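Local coordinates for protein HTLV-2 integrase catalytic core domain (Human T-cell leukemia virus 2, PDB 6QBW) that forms the catalytic core domain of a retroviral integrase, the Pol-derived enzyme that probably joins viral DNA to the host genome, at residues H8-D13 with L65-D70; Y24-W29 with V37-K42; L139-V144 with T151-H156. All blocks are in the same frame, centred on the assembly; numbering follows the deposited sequence.

Contact 1 of 3, residues H8-D13 with L65-D70. With CA (calcium ion), chain B.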
loop_
_atom_site.group_PDB
_atom_site.type_symbol
_atom_site.label_atom_id
_atom_site.label_comp_id
_atom_site.label_asym_id
_atom_site.label_seq_id
_atom_site.Cartn_x
_atom_site.Cartn_y
_atom_site.Cartn_z
ATOM N N HIS A 8 -12.890 7.202 -15.791
ATOM C CA HIS A 8 -13.983 7.198 -16.761
ATOM C C HIS A 8 -13.815 5.971 -17.656
ATOM O O HIS A 8 -14.698 5.119 -17.720
ATOM C CB HIS A 8 -14.000 8.503 -17.579
ATOM C CG HIS A 8 -15.101 8.577 -18.597
ATOM N ND1 HIS A 8 -15.064 9.442 -19.670
ATOM C CD2 HIS A 8 -16.260 7.886 -18.716
ATOM C CE1 HIS A 8 -16.157 9.292 -20.398
ATOM N NE2 HIS A 8 -16.898 8.349 -19.843
ATOM N N ILE A 9 -12.667 5.874 -18.323
ATOM C CA ILE A 9 -12.383 4.767 -19.235
ATOM C C ILE A 9 -10.978 4.221 -19.006
ATOM O O ILE A 9 -10.003 4.964 -19.083
ATOM C CB ILE A 9 -12.470 5.214 -20.704
ATOM C CG1 ILE A 9 -13.863 5.760 -21.032
ATOM C CG2 ILE A 9 -12.123 4.058 -21.636
ATOM C CD1 ILE A 9 -13.891 6.586 -22.301
ATOM N N TRP A 10 -10.887 2.921 -18.733
ATOM C CA TRP A 10 -9.607 2.224 -18.657
ATOM C C TRP A 10 -9.436 1.349 -19.885
ATOM O O TRP A 10 -10.411 1.011 -20.563
ATOM C CB TRP A 10 -9.556 1.301 -17.442
ATOM C CG TRP A 10 -9.420 1.950 -16.111
ATOM C CD1 TRP A 10 -9.482 3.278 -15.820
ATOM C CD2 TRP A 10 -9.235 1.274 -14.869
ATOM N NE1 TRP A 10 -9.327 3.473 -14.471
ATOM C CE2 TRP A 10 -9.176 2.254 -13.864
ATOM C CE3 TRP A 10 -9.105 -0.072 -14.509
ATOM C CZ2 TRP A 10 -8.995 1.934 -12.517
ATOM C CZ3 TRP A 10 -8.921 -0.390 -13.166
ATOM C CH2 TRP A 10 -8.868 0.608 -12.190
ATOM N N GLN A 11 -8.189 0.977 -20.152
ATOM C CA GLN A 11 -7.878 -0.089 -21.087
ATOM C C GLN A 11 -7.117 -1.179 -20.347
ATOM O O GLN A 11 -6.355 -0.898 -19.418
ATOM C CB GLN A 11 -7.050 0.438 -22.245
ATOM C CG GLN A 11 -7.848 1.287 -23.213
ATOM C CD GLN A 11 -6.997 1.857 -24.330
ATOM O OE1 GLN A 11 -5.836 1.483 -24.496
ATOM N NE2 GLN A 11 -7.574 2.772 -25.104
ATOM N N GLY A 12 -7.340 -2.422 -20.757
ATOM C CA GLY A 12 -6.722 -3.576 -20.117
ATOM C C GLY A 12 -6.206 -4.570 -21.133
ATOM O O GLY A 12 -6.813 -4.764 -22.185
ATOM N N ASP A 13 -5.077 -5.192 -20.817
ATOM C CA ASP A 13 -4.488 -6.205 -21.682
ATOM C C ASP A 13 -3.745 -7.249 -20.858
ATOM O O ASP A 13 -3.290 -6.971 -19.753
ATOM C CB ASP A 13 -3.528 -5.546 -22.677
ATOM C CG ASP A 13 -2.995 -6.521 -23.724
ATOM O OD1 ASP A 13 -3.749 -7.405 -24.200
ATOM O OD2 ASP A 13 -1.809 -6.388 -24.084
ATOM N N LEU A 65 -15.612 3.185 -14.599
ATOM C CA LEU A 65 -16.932 3.045 -15.203
ATOM C C LEU A 65 -16.859 2.137 -16.435
ATOM O O LEU A 65 -17.607 1.168 -16.536
ATOM C CB LEU A 65 -17.499 4.420 -15.573
ATOM C CG LEU A 65 -18.859 4.433 -16.280
ATOM C CD1 LEU A 65 -19.916 3.683 -15.474
ATOM C CD2 LEU A 65 -19.304 5.864 -16.565
ATOM N N HIS A 66 -15.959 2.460 -17.364
ATOM C CA HIS A 66 -15.759 1.674 -18.590
ATOM C C HIS A 66 -14.385 1.003 -18.607
ATOM O O HIS A 66 -13.406 1.562 -18.107
ATOM C CB HIS A 66 -15.858 2.564 -19.834
ATOM C CG HIS A 66 -17.213 3.157 -20.060
ATOM N ND1 HIS A 66 -18.239 2.461 -20.660
ATOM C CD2 HIS A 66 -17.700 4.394 -19.795
ATOM C CE1 HIS A 66 -19.305 3.239 -20.741
ATOM N NE2 HIS A 66 -19.007 4.415 -20.221
ATOM N N ILE A 67 -14.322 -0.189 -19.199
ATOM C CA ILE A 67 -13.057 -0.858 -19.494
ATOM C C ILE A 67 -13.075 -1.389 -20.927
ATOM O O ILE A 67 -14.084 -1.920 -21.382
ATOM C CB ILE A 67 -12.757 -2.007 -18.508
ATOM C CG1 ILE A 67 -13.914 -3.003 -18.434
ATOM C CG2 ILE A 67 -12.478 -1.458 -17.121
ATOM C CD1 ILE A 67 -13.520 -4.340 -17.839
ATOM N N ASN A 68 -11.963 -1.225 -21.640
ATOM C CA ASN A 68 -11.828 -1.749 -23.001
ATOM C C ASN A 68 -10.687 -2.762 -23.070
ATOM O O ASN A 68 -9.574 -2.483 -22.632
ATOM C CB ASN A 68 -11.588 -0.611 -23.999
ATOM C CG ASN A 68 -12.768 0.340 -24.099
ATOM O OD1 ASN A 68 -12.606 1.557 -24.022
ATOM N ND2 ASN A 68 -13.960 -0.209 -24.269
ATOM N N THR A 69 -10.972 -3.942 -23.612
ATOM C CA THR A 69 -9.968 -4.993 -23.739
ATOM C C THR A 69 -10.015 -5.618 -25.126
ATOM O O THR A 69 -10.876 -5.289 -25.936
ATOM C CB THR A 69 -10.176 -6.111 -22.696
ATOM O OG1 THR A 69 -11.356 -6.862 -23.016
ATOM C CG2 THR A 69 -10.293 -5.532 -21.287
ATOM N N ASP A 70 -9.066 -6.510 -25.392
ATOM C CA ASP A 70 -9.093 -7.321 -26.600
ATOM C C ASP A 70 -9.991 -8.541 -26.355
ATOM O O ASP A 70 -10.602 -8.660 -25.288
ATOM C CB ASP A 70 -7.664 -7.711 -27.042
ATOM C CG ASP A 70 -6.887 -8.497 -25.986
ATOM O OD1 ASP A 70 -7.489 -9.034 -25.037
ATOM O OD2 ASP A 70 -5.650 -8.589 -26.112
HETATM CA CA CA B . -3.501 -9.752 -25.340
HETATM O O HOH W 1 -6.217 -5.636 -24.488
HETATM O O HOH W 2 -2.188 -7.952 -26.527
HETATM O O HOH W 3 -5.318 -10.043 -23.730
HETATM O O HOH W 4 -2.445 -11.808 -25.247
#

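Contact 2 of 3, residues Y24-W29 with V37-K42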
loop_
_atom_site.group_PDB
_atom_site.type_symbol
_atom_site.label_atom_id
_atom_site.label_comp_id
_atom_site.label_asym_id
_atom_site.label_seq_id
_atom_site.Cartn_x
_atom_site.Cartn_y
_atom_site.Cartn_z
ATOM N N TYR A 24 5.674 -15.218 -18.203
ATOM C CA TYR A 24 4.665 -14.733 -17.279
ATOM C C TYR A 24 3.557 -14.044 -18.054
ATOM O O TYR A 24 3.728 -13.688 -19.214
ATOM C CB TYR A 24 5.287 -13.768 -16.268
ATOM C CG TYR A 24 6.272 -14.448 -15.350
ATOM C CD1 TYR A 24 5.848 -15.041 -14.164
ATOM C CD2 TYR A 24 7.622 -14.529 -15.679
ATOM C CE1 TYR A 24 6.741 -15.683 -13.324
ATOM C CE2 TYR A 24 8.523 -15.166 -14.841
ATOM C CZ TYR A 24 8.075 -15.740 -13.666
ATOM O OH TYR A 24 8.959 -16.374 -12.829
ATOM N N CYS A 25 2.410 -13.888 -17.407
ATOM C CA CYS A 25 1.303 -13.137 -17.974
ATOM C C CYS A 25 1.222 -11.820 -17.227
ATOM O O CYS A 25 0.908 -11.790 -16.036
ATOM C CB CYS A 25 -0.008 -13.914 -17.855
ATOM S SG CYS A 25 -0.120 -15.339 -18.967
ATOM N N LEU A 26 1.559 -10.740 -17.924
ATOM C CA LEU A 26 1.424 -9.400 -17.380
ATOM C C LEU A 26 0.021 -8.897 -17.647
ATOM O O LEU A 26 -0.326 -8.588 -18.780
ATOM C CB LEU A 26 2.438 -8.442 -18.013
ATOM C CG LEU A 26 3.916 -8.676 -17.705
ATOM C CD1 LEU A 26 4.713 -7.465 -18.161
ATOM C CD2 LEU A 26 4.155 -8.950 -16.224
ATOM N N HIS A 27 -0.791 -8.845 -16.602
ATOM C CA HIS A 27 -2.084 -8.183 -16.674
ATOM C C HIS A 27 -1.801 -6.694 -16.522
ATOM O O HIS A 27 -1.124 -6.288 -15.573
ATOM C CB HIS A 27 -3.009 -8.687 -15.562
ATOM C CG HIS A 27 -3.475 -10.097 -15.751
ATOM N ND1 HIS A 27 -2.622 -11.179 -15.691
ATOM C CD2 HIS A 27 -4.708 -10.604 -15.990
ATOM C CE1 HIS A 27 -3.309 -12.291 -15.891
ATOM N NE2 HIS A 27 -4.577 -11.969 -16.075
ATOM N N VAL A 28 -2.289 -5.885 -17.461
ATOM C CA VAL A 28 -1.999 -4.445 -17.460
ATOM C C VAL A 28 -3.269 -3.606 -17.551
ATOM O O VAL A 28 -4.075 -3.790 -18.453
ATOM C CB VAL A 28 -1.050 -4.053 -18.610
ATOM C CG1 VAL A 28 -0.786 -2.550 -18.604
ATOM C CG2 VAL A 28 0.252 -4.823 -18.485
ATOM N N TRP A 29 -3.424 -2.679 -16.610
ATOM C CA TRP A 29 -4.571 -1.794 -16.575
ATOM C C TRP A 29 -4.090 -0.356 -16.544
ATOM O O TRP A 29 -3.412 0.046 -15.600
ATOM C CB TRP A 29 -5.427 -2.096 -15.346
ATOM C CG TRP A 29 -6.010 -3.469 -15.382
ATOM C CD1 TRP A 29 -5.523 -4.587 -14.766
ATOM C CD2 TRP A 29 -7.179 -3.880 -16.096
ATOM N NE1 TRP A 29 -6.326 -5.669 -15.043
ATOM C CE2 TRP A 29 -7.351 -5.261 -15.857
ATOM C CE3 TRP A 29 -8.100 -3.214 -16.911
ATOM C CZ2 TRP A 29 -8.407 -5.989 -16.406
ATOM C CZ3 TRP A 29 -9.149 -3.937 -17.459
ATOM C CH2 TRP A 29 -9.294 -5.311 -17.204
ATOM N N VAL A 37 -1.126 3.525 -14.189
ATOM C CA VAL A 37 -1.015 2.116 -14.544
ATOM C C VAL A 37 -0.987 1.210 -13.320
ATOM O O VAL A 37 -0.378 1.544 -12.308
ATOM C CB VAL A 37 0.280 1.871 -15.339
ATOM C CG1 VAL A 37 0.479 0.390 -15.610
ATOM C CG2 VAL A 37 0.251 2.643 -16.646
ATOM N N SER A 38 -1.655 0.064 -13.434
ATOM C CA SER A 38 -1.447 -1.073 -12.539
ATOM C C SER A 38 -0.975 -2.269 -13.364
ATOM O O SER A 38 -1.477 -2.505 -14.466
ATOM C CB SER A 38 -2.739 -1.429 -11.803
ATOM O OG SER A 38 -2.546 -2.537 -10.939
ATOM N N VAL A 39 -0.009 -3.015 -12.826
ATOM C CA VAL A 39 0.533 -4.218 -13.482
ATOM C C VAL A 39 0.634 -5.349 -12.464
ATOM O O VAL A 39 1.125 -5.143 -11.355
ATOM C CB VAL A 39 1.940 -3.965 -14.092
ATOM C CG1 VAL A 39 2.542 -5.250 -14.642
ATOM C CG2 VAL A 39 1.868 -2.913 -15.185
ATOM N N SER A 40 0.173 -6.535 -12.848
ATOM C CA SER A 40 0.307 -7.725 -12.016
ATOM C C SER A 40 0.984 -8.826 -12.812
ATOM O O SER A 40 0.600 -9.103 -13.947
ATOM C CB SER A 40 -1.063 -8.218 -11.546
ATOM O OG SER A 40 -1.823 -7.175 -10.960
ATOM N N CYS A 41 1.990 -9.455 -12.213
ATOM C CA CYS A 41 2.637 -10.611 -12.816
ATOM C C CYS A 41 1.899 -11.870 -12.384
ATOM O O CYS A 41 1.684 -12.079 -11.192
ATOM C CB CYS A 41 4.090 -10.694 -12.375
ATOM S SG CYS A 41 5.136 -11.617 -13.519
ATOM N N LYS A 42 1.509 -12.701 -13.346
ATOM C CA LYS A 42 0.760 -13.927 -13.056
ATOM C C LYS A 42 1.344 -15.126 -13.804
ATOM O O LYS A 42 1.819 -14.994 -14.931
ATOM C CB LYS A 42 -0.711 -13.759 -13.445
ATOM C CG LYS A 42 -1.423 -12.606 -12.767
ATOM C CD LYS A 42 -1.629 -12.873 -11.290
ATOM C CE LYS A 42 -2.440 -11.759 -10.653
ATOM N NZ LYS A 42 -2.544 -11.917 -9.179
#

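Contact 3 of 3, residues L139-V144 with T151-H156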
loop_
_atom_site.group_PDB
_atom_site.type_symbol
_atom_site.label_atom_id
_atom_site.label_comp_id
_atom_site.label_asym_id
_atom_site.label_seq_id
_atom_site.Cartn_x
_atom_site.Cartn_y
_atom_site.Cartn_z
ATOM N N LEU A 139 7.157 4.623 -13.361
ATOM C CA LEU A 139 6.226 5.059 -14.379
ATOM C C LEU A 139 5.172 5.991 -13.797
ATOM O O LEU A 139 4.967 7.093 -14.300
ATOM C CB LEU A 139 5.558 3.849 -15.036
ATOM C CG LEU A 139 4.682 4.125 -16.256
ATOM C CD1 LEU A 139 5.430 5.000 -17.246
ATOM C CD2 LEU A 139 4.255 2.818 -16.901
ATOM N N ASN A 140 4.515 5.555 -12.728
ATOM C CA ASN A 140 3.404 6.321 -12.169
ATOM C C ASN A 140 3.828 7.608 -11.463
ATOM O O ASN A 140 3.186 8.647 -11.639
ATOM C CB ASN A 140 2.580 5.454 -11.211
ATOM C CG ASN A 140 1.734 4.426 -11.934
ATOM O OD1 ASN A 140 1.170 4.706 -12.990
ATOM N ND2 ASN A 140 1.628 3.230 -11.359
ATOM N N GLN A 141 4.904 7.538 -10.680
ATOM C CA GLN A 141 5.232 8.602 -9.722
ATOM C C GLN A 141 6.570 9.305 -9.956
ATOM O O GLN A 141 6.838 10.341 -9.344
ATOM C CB GLN A 141 5.171 8.034 -8.305
ATOM C CG GLN A 141 4.021 7.054 -8.162
ATOM C CD GLN A 141 3.687 6.699 -6.737
ATOM O OE1 GLN A 141 3.570 7.576 -5.873
ATOM N NE2 GLN A 141 3.500 5.399 -6.481
ATOM N N LEU A 142 7.397 8.774 -10.847
ATOM C CA LEU A 142 8.686 9.387 -11.112
ATOM C C LEU A 142 8.722 10.096 -12.461
ATOM O O LEU A 142 9.258 11.204 -12.561
ATOM C CB LEU A 142 9.784 8.335 -11.023
ATOM C CG LEU A 142 11.180 8.855 -10.718
ATOM C CD1 LEU A 142 11.213 9.704 -9.455
ATOM C CD2 LEU A 142 12.116 7.668 -10.595
ATOM N N ASN A 143 8.160 9.467 -13.492
ATOM C CA ASN A 143 8.086 10.084 -14.817
ATOM C C ASN A 143 7.188 11.313 -14.787
ATOM O O ASN A 143 6.023 11.227 -14.415
ATOM C CB ASN A 143 7.558 9.099 -15.864
ATOM C CG ASN A 143 8.551 8.000 -16.188
ATOM O OD1 ASN A 143 9.463 7.718 -15.414
ATOM N ND2 ASN A 143 8.372 7.369 -17.340
ATOM N N VAL A 144 7.745 12.454 -15.173
ATOM C CA VAL A 144 6.984 13.692 -15.279
ATOM C C VAL A 144 6.428 13.794 -16.696
ATOM O O VAL A 144 7.178 13.858 -17.666
ATOM C CB VAL A 144 7.848 14.928 -14.941
ATOM C CG1 VAL A 144 7.171 16.213 -15.405
ATOM C CG2 VAL A 144 8.137 14.979 -13.446
ATOM N N THR A 151 3.068 14.098 -12.760
ATOM C CA THR A 151 3.238 12.673 -12.992
ATOM C C THR A 151 1.868 12.048 -13.229
ATOM O O THR A 151 0.846 12.680 -12.978
ATOM C CB THR A 151 3.874 11.991 -11.774
ATOM O OG1 THR A 151 3.014 12.141 -10.635
ATOM C CG2 THR A 151 5.241 12.589 -11.461
ATOM N N ARG A 152 1.838 10.807 -13.697
ATOM C CA ARG A 152 0.569 10.104 -13.883
ATOM C C ARG A 152 -0.218 9.996 -12.578
ATOM O O ARG A 152 -1.443 10.155 -12.560
ATOM C CB ARG A 152 0.808 8.698 -14.410
ATOM C CG ARG A 152 1.265 8.625 -15.849
ATOM C CD ARG A 152 1.943 7.288 -16.112
ATOM N NE ARG A 152 2.103 7.022 -17.540
ATOM C CZ ARG A 152 3.002 7.608 -18.322
ATOM N NH1 ARG A 152 3.845 8.519 -17.830
ATOM N NH2 ARG A 152 3.054 7.284 -19.612
ATOM N N TRP A 153 0.497 9.713 -11.493
ATOM C CA TRP A 153 -0.120 9.555 -10.176
ATOM C C TRP A 153 -0.784 10.856 -9.705
ATOM O O TRP A 153 -1.901 10.838 -9.184
ATOM C CB TRP A 153 0.924 9.083 -9.157
ATOM C CG TRP A 153 0.376 8.190 -8.108
ATOM C CD1 TRP A 153 0.346 8.425 -6.771
ATOM C CD2 TRP A 153 -0.223 6.905 -8.305
ATOM N NE1 TRP A 153 -0.233 7.366 -6.119
ATOM C CE2 TRP A 153 -0.592 6.420 -7.038
ATOM C CE3 TRP A 153 -0.482 6.119 -9.434
ATOM C CZ2 TRP A 153 -1.214 5.188 -6.861
ATOM C CZ3 TRP A 153 -1.096 4.889 -9.260
ATOM C CH2 TRP A 153 -1.454 4.436 -7.979
ATOM N N GLN A 154 -0.096 11.977 -9.898
ATOM C CA GLN A 154 -0.650 13.281 -9.553
ATOM C C GLN A 154 -1.946 13.565 -10.314
ATOM O O GLN A 154 -2.943 13.968 -9.719
ATOM C CB GLN A 154 0.373 14.387 -9.826
ATOM C CG GLN A 154 1.497 14.441 -8.804
ATOM C CD GLN A 154 2.626 15.364 -9.215
ATOM O OE1 GLN A 154 3.314 15.120 -10.204
ATOM N NE2 GLN A 154 2.832 16.423 -8.448
ATOM N N ILE A 155 -1.925 13.338 -11.624
ATOM C CA ILE A 155 -3.067 13.634 -12.488
ATOM C C ILE A 155 -4.265 12.760 -12.150
ATOM O O ILE A 155 -5.409 13.183 -12.307
ATOM C CB ILE A 155 -2.693 13.477 -13.982
ATOM C CG1 ILE A 155 -1.799 14.643 -14.419
ATOM C CG2 ILE A 155 -3.928 13.432 -14.871
ATOM C CD1 ILE A 155 -1.101 14.427 -15.746
ATOM N N HIS A 156 -3.996 11.546 -11.683
ATOM C CA HIS A 156 -5.048 10.594 -11.339
ATOM C C HIS A 156 -5.760 10.940 -10.025
ATOM O O HIS A 156 -6.970 10.744 -9.921
ATOM C CB HIS A 156 -4.477 9.164 -11.272
ATOM C CG HIS A 156 -5.517 8.094 -11.392
ATOM N ND1 HIS A 156 -6.043 7.701 -12.605
ATOM C CD2 HIS A 156 -6.140 7.346 -10.452
ATOM C CE1 HIS A 156 -6.945 6.756 -12.406
ATOM N NE2 HIS A 156 -7.021 6.522 -11.107
HETATM O O HOH W 5 4.116 9.559 -14.528
#

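Contact 1 of 3, residues H8-D13 with L65-D70
His-8 and His-66 lie side by side and point the same way. CG of His-8 is anti to the backbone N (chi1 -180°), which brings its CD2 to 3.9 Å from CD2 of His-66, at the edge and in the plane of that ring. The two planes are 66° apart. The backbone of His-8 starts a parallel ladder: its O accepts from N of His-66. Ile-9 sends CG1 over one face of the His-8 ring, while its CG2 stands 3.5 Å from OD1 of Asn-68. Trp-10 carries two ladder bonds. Its N reaches O of His-66 at 2.9 Å and nearly straight (173°), and its O receives N of Asn-68. On the face away from Ile-9, its CB packs on CG2 of Ile-67. Gly-12 N binds O of Asn-68 at 2.9 Å. Asp-13 reaches the metal. OD1 of Asp-13 and OD2 of Asp-70 each bind the calcium ion at 2.6 Å, with the carboxylate planes almost perpendicular. Three waters and Val-14 O complete the shell. OD2 of Asp-13 accepts from Asn-109 ND2, and OD1 of Asp-70 from Gly-72 N. The pair is consistent with the first two acids of the DDE motif of integrases. Strand 9-19 lies between strands 22-31 and 66-68, and strand 66-68 is flanked in turn by 90-92. Helix 47-61 covers the face with Trp-10 and Ile-67.

Contact 2 of 3, residues Y24-W29 with V37-K42
Trp-29 O accepts from Ser-38 N at 2.8 Å, while Trp-29 N donates to Ser-38 O with an N-H...O angle of 176°. His-27 with Ser-40 and Cys-25 with Lys-42 repeat this two-bond pairing. Six backbone bonds therefore join the antiparallel strands. The side chains divide between two faces. On one, Leu-26, Val-28, Val-39 and Cys-41 form an apolar layer. Val-28 and Val-39 lie alongside each other, CG2 to CG2 at 4.1 Å. Cys-41 SG is swung anti to its own N (chi1 -156°) and sits 3.5 Å from CB of Tyr-24. It approaches the Tyr-24 ring obliquely, 4.2 Å from the centroid, as a sulfur-aromatic contact. Leu-26 CD2 meets the same sulfur at 3.9 Å. On the other face, His-27 and Lys-42 cross at about a right angle. CG of Lys-42 is anti to the carbonyl carbon (chi1 -58°) and packs 3.5 Å from ND1 of His-27. Beyond it the chain bends, and the ammonium end leads away. Helices 104-122 and 128-142 cover the valine face, and helix 47-61 lies on the face with His-27 and Ser-38. The arrangement is the beta hairpin of strands 22-31 and 37-42, at one side of the mixed sheet with strand order 3-2-1-4-5 that marks the RNase H fold of retroviral integrase cores.

Contact 3 of 3, residues L139-V144 with T151-H156
The backbone of helix 128-142 meets that of helix 152-156 through one bond, Trp-153 N to Asn-140 O at 2.9 Å, and a capping box of Thr-151 and Gln-154 opens the second helix. The donor is tilted 30° from the carbonyl plane of Asn-140. Water 5 accepts from Arg-152 N at 2.7 Å. It also lies close to O of Leu-139 and of Asn-143, but cannot donate to every acceptor around it. Arg-152 runs extended from CG to NE alongside the end of the first helix. CD1 of Leu-139 rests over the centre of one face of the guanidinium, 3.7 Å from CZ. The same water lies at the edge of that group, in its plane. From the first segment, Asn-140 and Gln-141 pack on Trp-153. CB of Asn-140 touches CE3 of the indole at 3.6 Å, and ND2 of Asn-140 is held by Val-37 O of the central sheet. Gln-141 runs beside the indole; the plane of its amide stacks over one face, offset toward the rim and 21° from parallel. Its CG makes a CH-pi contact with the five-membered ring. CG2 of Thr-151 fits against the carbonyls of the turn, 3.3 Å from O of Asn-143. The segment 139-144 also faces the second subunit, whose Lys-63 NZ bonds to Leu-142 O. In the capping box, Gln-154 N donates to OG1 of Thr-151. OE1 of Gln-154 is gripped from opposite faces of its plane by Thr-151 N at 2.8 Å and Thr-151 OG1 at 3.0 Å.

How the contacts relate
From the N terminus, the chain lays down strand 9-19 and then strand 22-31. Strand 37-42 turns back and closes contact 2 as a short hairpin. Helix 47-61 follows, and strand 66-68 returns to close the longer loop of contact 1, so contact 2 is nested inside it. The two share one sheet: Asp-13 O probably bonds to Val-28 N, and Gly-12 packs on the Trp-29 ring. Contact 3 comes later in series and closes the small loop between helices 128-142 and 152-156. It touches contact 2 through Asn-140 and Leu-139 against Val-37, tying the C-terminal helices to the sheet. Contacts 1 and 3 do not touch.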